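Side-chain contacts in ComZ (Thermus thermophilus, PDB 6QVI), which probably acts as a DNA receptor at the pilus tip in natural competence, joining a pseudopilin-like domain to a beta-solenoid domain: residues Y134-I139 and D207-L212; G158-V163 and F180-R185; I219-S224 and K258-E263; T225-G228 and K233-G236. One frame throughout, in Å; residues are numbered along the deposited sequence.

Contact 1 (Y134-I139 and D207-L212)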
# COMPACT_ATOMS: atom_id res chain seq x y z
N TYR A 134 2.24 -1.92 5.47
CA TYR A 134 1.52 -1.24 4.41
C TYR A 134 1.18 -2.26 3.33
O TYR A 134 2.08 -2.79 2.66
CB TYR A 134 2.38 -0.10 3.86
CG TYR A 134 2.41 1.16 4.74
CD1 TYR A 134 1.25 1.90 4.96
CD2 TYR A 134 3.58 1.55 5.40
CE1 TYR A 134 1.26 3.04 5.76
CE2 TYR A 134 3.60 2.69 6.22
CZ TYR A 134 2.43 3.43 6.40
OH TYR A 134 2.40 4.56 7.19
N LEU A 135 -0.11 -2.47 3.11
CA LEU A 135 -0.56 -3.49 2.17
C LEU A 135 -0.12 -3.17 0.76
O LEU A 135 -0.14 -2.00 0.32
CB LEU A 135 -2.08 -3.63 2.24
CG LEU A 135 -2.54 -4.13 3.60
CD1 LEU A 135 -3.99 -4.57 3.56
CD2 LEU A 135 -1.63 -5.29 4.06
N GLU A 136 0.32 -4.21 0.06
CA GLU A 136 0.84 -4.07 -1.30
C GLU A 136 0.17 -5.09 -2.19
O GLU A 136 0.54 -6.27 -2.17
CB GLU A 136 2.36 -4.20 -1.34
CG GLU A 136 3.04 -3.04 -0.64
CD GLU A 136 4.52 -3.00 -0.92
OE1 GLU A 136 5.03 -3.95 -1.56
OE2 GLU A 136 5.18 -2.02 -0.49
N GLN A 137 -0.82 -4.64 -2.97
CA GLN A 137 -1.55 -5.55 -3.83
C GLN A 137 -1.94 -4.81 -5.11
O GLN A 137 -2.09 -3.59 -5.13
CB GLN A 137 -2.78 -6.12 -3.09
CG GLN A 137 -3.77 -5.01 -2.69
CD GLN A 137 -3.41 -4.29 -1.40
OE1 GLN A 137 -3.18 -4.92 -0.38
NE2 GLN A 137 -3.30 -2.98 -1.47
N ALA A 138 -2.13 -5.57 -6.19
CA ALA A 138 -2.57 -4.92 -7.42
C ALA A 138 -4.03 -4.56 -7.33
O ALA A 138 -4.45 -3.55 -7.91
CB ALA A 138 -2.36 -5.82 -8.64
N ILE A 139 -4.80 -5.36 -6.64
CA ILE A 139 -6.20 -5.10 -6.55
C ILE A 139 -6.72 -5.31 -5.18
O ILE A 139 -6.62 -6.37 -4.67
CB ILE A 139 -6.96 -6.12 -7.37
CG1 ILE A 139 -6.78 -5.86 -8.84
CG2 ILE A 139 -8.43 -6.09 -7.07
CD1 ILE A 139 -7.52 -6.87 -9.66
N ASP A 207 10.16 -10.06 -7.24
CA ASP A 207 9.42 -10.18 -5.99
C ASP A 207 8.45 -9.01 -5.90
O ASP A 207 8.84 -7.90 -5.52
CB ASP A 207 10.39 -10.26 -4.81
CG ASP A 207 9.69 -10.68 -3.53
OD1 ASP A 207 10.34 -10.76 -2.46
OD2 ASP A 207 8.48 -10.97 -3.62
N LEU A 208 7.18 -9.25 -6.23
CA LEU A 208 6.17 -8.21 -6.13
C LEU A 208 5.55 -8.14 -4.76
O LEU A 208 4.83 -7.18 -4.46
CB LEU A 208 5.08 -8.46 -7.17
CG LEU A 208 5.38 -8.13 -8.62
CD1 LEU A 208 4.20 -8.51 -9.47
CD2 LEU A 208 5.66 -6.64 -8.74
N CYS A 209 5.91 -9.09 -3.90
CA CYS A 209 5.35 -9.30 -2.56
C CYS A 209 3.87 -9.64 -2.64
O CYS A 209 3.06 -9.19 -1.83
CB CYS A 209 5.60 -8.08 -1.66
SG CYS A 209 7.33 -7.53 -1.74
N ALA A 210 3.52 -10.49 -3.61
CA ALA A 210 2.12 -10.81 -3.85
C ALA A 210 1.58 -11.78 -2.80
O ALA A 210 2.30 -12.58 -2.24
CB ALA A 210 1.93 -11.45 -5.22
N SER A 211 0.27 -11.72 -2.60
CA SER A 211 -0.41 -12.64 -1.68
C SER A 211 -1.88 -12.56 -2.00
O SER A 211 -2.35 -11.58 -2.59
CB SER A 211 -0.15 -12.32 -0.20
OG SER A 211 -0.19 -10.93 0.05
N LEU A 212 -2.61 -13.58 -1.59
CA LEU A 212 -4.07 -13.59 -1.70
C LEU A 212 -4.67 -13.57 -0.31
O LEU A 212 -4.57 -14.56 0.41
CB LEU A 212 -4.54 -14.82 -2.48
CG LEU A 212 -6.02 -15.04 -2.76
CD1 LEU A 212 -6.67 -13.75 -3.03
CD2 LEU A 212 -6.25 -16.01 -3.91
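E136 and C209 are where the two segments come nearest, with their CA atoms 7.0 Å apart. Neither residue is in a helix or strand. The backbones meet through carbonyls: E136 O lies 3.9 Å from C209 O, which is packing and not a bond. C209 has a positive phi (63°), in the left-handed region. The turn before it is supported from within its own segment. C209 N donates to D207 OD2 at 3.2 Å, and it meets the carboxylate from above its plane. N184 bonds to the turn and to the residue after it, through its ND2 to D207 OD2 and its OD1 to A210 N.

E136 and C209 supply the side-chain contact. The CB of each points toward the other segment. In E136, CG stands opposite the carbonyl carbon (chi1 -68°) and the chain runs on extended, which carries the carboxylate out alongside C209. OE1 stops 4.2 Å from C209 CB and 4.3 Å from L208 O. These are loose approaches. The strong partner of the carboxylate lies elsewhere: OE2 forms a salt bridge with R498. This fixes the charged end while OE1 borders the cysteine. C209 SG is itself tied to C51 by a disulfide.

Segment 134-139 leads from strand 120-130, probably of the pseudopilin-like domain, into strand 139-141, probably of the solenoid. The disulfide ties segment 207-212 to the region after helix 12-40. The cysteine side carries an Asx turn at D207, and the contact sits where the two domains probably join.

Contact 2 (G158-V163 and F180-R185)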
# COMPACT_ATOMS: atom_id res chain seq x y z
N GLY A 158 0.69 -9.15 -8.97
CA GLY A 158 0.65 -8.53 -7.67
C GLY A 158 -0.40 -9.16 -6.78
O GLY A 158 -1.09 -10.10 -7.19
N GLY A 159 -0.56 -8.68 -5.55
CA GLY A 159 -1.51 -9.30 -4.66
C GLY A 159 -2.92 -8.90 -4.98
O GLY A 159 -3.16 -7.94 -5.72
N VAL A 160 -3.86 -9.64 -4.43
CA VAL A 160 -5.26 -9.29 -4.51
C VAL A 160 -5.84 -9.51 -3.13
O VAL A 160 -5.81 -10.58 -2.63
CB VAL A 160 -6.08 -10.02 -5.58
CG1 VAL A 160 -5.26 -10.73 -6.60
CG2 VAL A 160 -7.08 -10.95 -4.98
N TYR A 161 -6.35 -8.46 -2.51
CA TYR A 161 -6.94 -8.50 -1.20
C TYR A 161 -8.41 -8.29 -1.38
O TYR A 161 -8.81 -7.44 -2.09
CB TYR A 161 -6.37 -7.35 -0.38
CG TYR A 161 -6.78 -7.25 1.08
CD1 TYR A 161 -8.07 -7.03 1.43
CD2 TYR A 161 -5.85 -7.29 2.08
CE1 TYR A 161 -8.44 -6.91 2.74
CE2 TYR A 161 -6.21 -7.16 3.39
CZ TYR A 161 -7.51 -6.97 3.71
OH TYR A 161 -7.89 -6.85 5.00
N VAL A 162 -9.23 -9.11 -0.76
CA VAL A 162 -10.64 -8.94 -0.88
C VAL A 162 -11.18 -8.90 0.52
O VAL A 162 -10.77 -9.68 1.32
CB VAL A 162 -11.25 -10.14 -1.58
CG1 VAL A 162 -12.74 -10.01 -1.64
CG2 VAL A 162 -10.69 -10.25 -2.97
N VAL A 163 -12.09 -7.99 0.83
CA VAL A 163 -12.60 -7.99 2.18
C VAL A 163 -13.77 -8.92 2.39
O VAL A 163 -13.78 -9.64 3.35
CB VAL A 163 -12.76 -6.59 2.81
CG1 VAL A 163 -12.15 -5.52 1.97
CG2 VAL A 163 -14.17 -6.25 3.18
N PHE A 180 -8.14 -16.78 -14.74
CA PHE A 180 -7.61 -16.00 -13.62
C PHE A 180 -6.18 -16.46 -13.36
O PHE A 180 -5.93 -17.64 -13.14
CB PHE A 180 -8.49 -16.22 -12.39
CG PHE A 180 -8.07 -15.46 -11.16
CD1 PHE A 180 -6.98 -15.85 -10.39
CD2 PHE A 180 -8.81 -14.37 -10.74
CE1 PHE A 180 -6.63 -15.13 -9.23
CE2 PHE A 180 -8.47 -13.66 -9.61
CZ PHE A 180 -7.37 -14.05 -8.84
N ALA A 181 -5.25 -15.50 -13.36
CA ALA A 181 -3.85 -15.79 -13.09
C ALA A 181 -3.33 -14.66 -12.24
O ALA A 181 -3.56 -13.48 -12.54
CB ALA A 181 -3.02 -15.91 -14.38
N LEU A 182 -2.54 -15.03 -11.22
CA LEU A 182 -2.00 -14.09 -10.25
C LEU A 182 -0.53 -14.42 -10.12
O LEU A 182 -0.16 -15.52 -9.69
CB LEU A 182 -2.73 -14.22 -8.92
CG LEU A 182 -2.62 -13.15 -7.82
CD1 LEU A 182 -3.59 -13.49 -6.71
CD2 LEU A 182 -1.21 -13.13 -7.25
N TYR A 183 0.32 -13.48 -10.53
CA TYR A 183 1.75 -13.70 -10.57
C TYR A 183 2.47 -12.77 -9.61
O TYR A 183 1.94 -11.73 -9.20
CB TYR A 183 2.26 -13.50 -12.00
CG TYR A 183 1.61 -14.43 -13.02
CD1 TYR A 183 1.06 -15.64 -12.61
CD2 TYR A 183 1.52 -14.07 -14.37
CE1 TYR A 183 0.47 -16.50 -13.52
CE2 TYR A 183 0.91 -14.93 -15.30
CZ TYR A 183 0.39 -16.13 -14.86
OH TYR A 183 -0.21 -17.01 -15.74
N ASN A 184 3.72 -13.13 -9.32
CA ASN A 184 4.53 -12.36 -8.38
C ASN A 184 5.77 -11.79 -9.04
O ASN A 184 6.78 -11.52 -8.38
CB ASN A 184 4.88 -13.16 -7.12
CG ASN A 184 5.57 -12.29 -6.11
OD1 ASN A 184 4.92 -11.53 -5.39
ND2 ASN A 184 6.89 -12.41 -6.04
N ARG A 185 5.70 -11.61 -10.35
CA ARG A 185 6.70 -10.82 -11.03
C ARG A 185 6.10 -10.27 -12.31
O ARG A 185 5.02 -10.69 -12.75
CB ARG A 185 7.95 -11.67 -11.28
CG ARG A 185 7.61 -13.04 -11.83
CD ARG A 185 8.57 -13.51 -12.88
NE ARG A 185 8.18 -13.00 -14.19
CZ ARG A 185 9.04 -12.64 -15.13
NH1 ARG A 185 10.35 -12.74 -14.90
NH2 ARG A 185 8.59 -12.17 -16.29
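V160 and L182 point toward each other's segments and cross obliquely, methyl against methyl. V160 CG1 meets L182 CD1 and also lies beside L182 CG. The modelled 3.2 Å between V160 CG1 and L182 CD1 is too short to interpret. The leucine puts CG opposite its backbone N (chi1 -165°), which sends its two methyls to different partners. CD1 goes to the valine. CD2 goes to the backbone of G158 and is modelled 3.0 Å from G158 O, a closeness likewise too uncertain to interpret. An alanine in place of L182 would probably leave V160 CG1 without this apolar neighbour and open a gap beside the G158 carbonyl.

The polar link is made by backbone alone. G158 N donates to Y183 O at 2.9 Å, with a bent N-H...O angle of 131°. G158 has backbone angles at which a beta carbon would jam against the preceding carbonyl oxygen. The CB of Y183 points away from segment 158-163, and its OH bonds to Q226.

G158 follows strand 153-157, which pairs in parallel with strand 180-187. Strand 160-162 then pairs with 139-141 and 212-214. The chemistry is therefore divided: one backbone bond ties the chain after strand 153-157, and buried hydrocarbon packs beside it.

Contact 3 (I219-S224 and K258-E263)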
# COMPACT_ATOMS: atom_id res chain seq x y z
N ILE A 219 -13.01 -19.31 -0.97
CA ILE A 219 -12.60 -19.19 -2.36
C ILE A 219 -12.49 -20.59 -2.94
O ILE A 219 -12.17 -21.55 -2.24
CB ILE A 219 -11.26 -18.46 -2.58
CG1 ILE A 219 -10.08 -19.30 -2.08
CG2 ILE A 219 -11.25 -17.09 -1.92
CD1 ILE A 219 -8.81 -19.01 -2.80
N SER A 220 -12.80 -20.69 -4.23
CA SER A 220 -12.70 -21.95 -4.97
C SER A 220 -11.71 -21.75 -6.11
O SER A 220 -11.66 -20.67 -6.71
CB SER A 220 -14.07 -22.40 -5.52
OG SER A 220 -14.08 -23.78 -5.85
N VAL A 221 -10.93 -22.77 -6.39
CA VAL A 221 -9.91 -22.67 -7.42
C VAL A 221 -9.99 -23.92 -8.30
O VAL A 221 -9.73 -25.04 -7.83
CB VAL A 221 -8.51 -22.48 -6.82
CG1 VAL A 221 -7.44 -22.87 -7.82
CG2 VAL A 221 -8.33 -21.05 -6.38
N GLY A 222 -10.37 -23.72 -9.57
CA GLY A 222 -10.50 -24.80 -10.52
C GLY A 222 -9.33 -24.86 -11.50
O GLY A 222 -8.35 -24.13 -11.38
N GLY A 223 -9.46 -25.75 -12.48
CA GLY A 223 -8.35 -26.04 -13.36
C GLY A 223 -7.92 -24.85 -14.19
O GLY A 223 -8.74 -24.02 -14.61
N SER A 224 -6.61 -24.77 -14.43
CA SER A 224 -5.85 -23.79 -15.22
C SER A 224 -5.76 -22.42 -14.55
O SER A 224 -5.03 -21.54 -15.03
CB SER A 224 -6.40 -23.62 -16.65
OG SER A 224 -7.60 -22.87 -16.66
N LYS A 258 -1.11 -24.18 -13.54
CA LYS A 258 -2.24 -24.72 -12.79
C LYS A 258 -1.99 -24.57 -11.30
O LYS A 258 -0.86 -24.38 -10.84
CB LYS A 258 -2.50 -26.20 -13.13
CG LYS A 258 -3.95 -26.59 -12.91
CD LYS A 258 -4.13 -28.09 -13.01
CE LYS A 258 -5.42 -28.47 -13.74
NZ LYS A 258 -6.60 -28.61 -12.82
N GLY A 259 -3.09 -24.60 -10.54
CA GLY A 259 -3.02 -24.84 -9.10
C GLY A 259 -2.59 -23.64 -8.29
O GLY A 259 -2.32 -22.55 -8.82
N VAL A 260 -2.49 -23.84 -6.98
CA VAL A 260 -2.05 -22.77 -6.10
C VAL A 260 -0.61 -23.09 -5.69
O VAL A 260 -0.32 -24.13 -5.09
CB VAL A 260 -3.02 -22.55 -4.93
CG1 VAL A 260 -4.40 -22.22 -5.45
CG2 VAL A 260 -3.15 -23.73 -4.00
N CYS A 261 0.32 -22.24 -6.13
CA CYS A 261 1.72 -22.29 -5.75
C CYS A 261 1.92 -21.30 -4.60
O CYS A 261 2.00 -20.09 -4.81
CB CYS A 261 2.59 -21.95 -6.95
SG CYS A 261 2.56 -23.23 -8.17
N THR A 262 1.98 -21.82 -3.38
CA THR A 262 2.03 -20.92 -2.25
C THR A 262 3.05 -21.44 -1.26
O THR A 262 3.28 -22.65 -1.14
CB THR A 262 0.64 -20.72 -1.59
OG1 THR A 262 0.74 -19.72 -0.56
CG2 THR A 262 0.08 -22.02 -0.99
N GLU A 263 3.65 -20.50 -0.55
CA GLU A 263 4.51 -20.78 0.57
C GLU A 263 3.69 -21.10 1.81
O GLU A 263 3.90 -22.12 2.47
CB GLU A 263 5.39 -19.57 0.84
CG GLU A 263 6.35 -19.23 -0.29
CD GLU A 263 7.25 -18.06 0.06
OE1 GLU A 263 8.24 -17.83 -0.66
OE2 GLU A 263 6.96 -17.36 1.07
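Apolar packing joins V221 and V260, which point toward each other's segments. A single methyl from each does the touching, V221 CG1 to V260 CG1 at 3.9 Å. The valines approach at a slant. V221 has CG1 opposite its backbone N (chi1 160°), which aims that methyl across the gap.

A second kind of contact is lysine chain against backbone. K258 lies over the G223-S224 peptide. Its CG is 3.6 Å from S224 N, and its CE is 3.8 Å from G223 CA. Bends at chi3 and chi4 fold the chain back, so that NZ also ends beside G223 CA. The ammonium group has a weak hydrogen bond to N250 OD1. An alanine at K258 would probably uncover the G223-S224 peptide and leave N250 OD1 without this weak donor.

A further hydrogen bond lies within segment 219-224. S224 OG donates to G223 O at 2.6 Å, tilted out of the carbonyl plane, while the serine CB points away from segment 258-263.

Strand 218-221 lies between strands 172-176 and 246-247 in a parallel sheet. Segment 258-263 belongs to the loop before strand 265-266, with C261 tied to C254 by a disulfide. I227 of strand 226-227 touches both V221 and V260.

Contact 4 (T225-G228 and K233-G236)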
# COMPACT_ATOMS: atom_id res chain seq x y z
N THR A 225 -6.39 -22.24 -13.40
CA THR A 225 -6.18 -21.05 -12.59
C THR A 225 -4.75 -21.10 -12.06
O THR A 225 -4.16 -22.17 -11.91
CB THR A 225 -7.20 -21.03 -11.44
OG1 THR A 225 -8.49 -20.75 -11.98
CG2 THR A 225 -6.87 -19.97 -10.39
N GLN A 226 -4.16 -19.93 -11.82
CA GLN A 226 -2.75 -19.94 -11.47
C GLN A 226 -2.51 -18.85 -10.42
O GLN A 226 -2.47 -17.65 -10.73
CB GLN A 226 -1.92 -19.77 -12.73
CG GLN A 226 -0.47 -20.09 -12.65
CD GLN A 226 0.19 -19.99 -14.02
OE1 GLN A 226 -0.50 -19.77 -15.03
NE2 GLN A 226 1.49 -20.26 -14.08
N ILE A 227 -2.40 -19.28 -9.17
CA ILE A 227 -2.04 -18.39 -8.08
C ILE A 227 -0.56 -18.68 -7.86
O ILE A 227 -0.18 -19.65 -7.22
CB ILE A 227 -2.89 -18.64 -6.84
CG1 ILE A 227 -4.35 -18.25 -7.13
CG2 ILE A 227 -2.37 -17.84 -5.68
CD1 ILE A 227 -5.35 -18.78 -6.13
N GLY A 228 0.28 -17.86 -8.47
CA GLY A 228 1.71 -18.07 -8.41
C GLY A 228 2.12 -19.09 -9.45
O GLY A 228 1.31 -19.81 -10.03
N LYS A 233 6.48 -17.94 -6.87
CA LYS A 233 5.10 -18.09 -6.45
C LYS A 233 4.77 -17.24 -5.23
O LYS A 233 5.63 -16.75 -4.50
CB LYS A 233 4.74 -19.54 -6.15
CG LYS A 233 5.19 -20.05 -4.80
CD LYS A 233 5.11 -21.58 -4.83
CE LYS A 233 5.48 -22.27 -3.53
NZ LYS A 233 6.83 -21.93 -2.99
N VAL A 234 3.47 -17.17 -4.98
CA VAL A 234 2.92 -16.16 -4.12
C VAL A 234 3.31 -16.44 -2.68
O VAL A 234 3.49 -17.60 -2.26
CB VAL A 234 1.40 -16.10 -4.33
CG1 VAL A 234 0.67 -17.27 -3.65
CG2 VAL A 234 0.87 -14.80 -3.90
N LYS A 235 3.47 -15.36 -1.94
CA LYS A 235 3.96 -15.43 -0.56
C LYS A 235 2.80 -15.58 0.42
O LYS A 235 2.67 -14.83 1.37
CB LYS A 235 4.77 -14.17 -0.24
CG LYS A 235 6.17 -14.12 -0.81
CD LYS A 235 7.04 -13.10 -0.09
CE LYS A 235 6.34 -12.66 1.16
NZ LYS A 235 7.37 -11.96 1.98
N GLY A 236 1.99 -16.61 0.22
CA GLY A 236 0.89 -16.84 1.15
C GLY A 236 -0.51 -16.68 0.58
O GLY A 236 -0.77 -15.86 -0.30
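I227 and V234 meet through methyls that their first torsions place. In I227, CG1 stands opposite the carbonyl carbon (chi1 -67°), which leaves CG2 opposite the backbone N and facing the other segment. In V234, chi1 is 77° and puts CG1 between the backbone N and the carbonyl carbon. I227 CG2 then touches V234 CG1 at 3.7 Å. The two side chains lie aslant, and the CD1 end of the isoleucine leads away.

The rest of the contact is backbone. G228 CA lies 3.9 Å from K233 CA and 4.0 Å from V234 N. G228 has no side chain; a beta carbon there would clash with V234 N and K233 CB. At its phi of 82° that carbon would also press against the I227 carbonyl oxygen. K233 adds only its root: CB is 4.1 Å from G228 CA. The rest of its chain leads away from G228, and K233 also touches C261. V234 also touches A210.

Beyond V234 the chain bends at once. G236 N makes a weak bond to V234 O at 3.1 Å. Strand 226-227 runs parallel to 180-187, whereas strand 237-239 pairs with 212-214 and 265-266. The contact is consistent with a buried corner of the beta-solenoid, followed by an inverse gamma turn centred on K235.

Contacts 2 and 4 are buried. They reach the same sheet, where strands 180-187 and 226-227 are neighbours, and L182 is bonded through its backbone to Q226 and G228. Contacts 1 and 3 are partly buried, and contact 3 has an exposed serine at its edge. The chain loop of contact 3 encloses contact 4, and C261 of contact 3 bonds by its backbone to I227 and probably to V234. Contact 1 lies closest to the centre of the chain, about 17 Å from contact 3 between centres. Chemistry follows place: methyl pairs mark contacts 2, 3 and 4, a lysine joins them in contact 3, and a carboxylate beside a disulfide marks contact 1 at the probable domain junction.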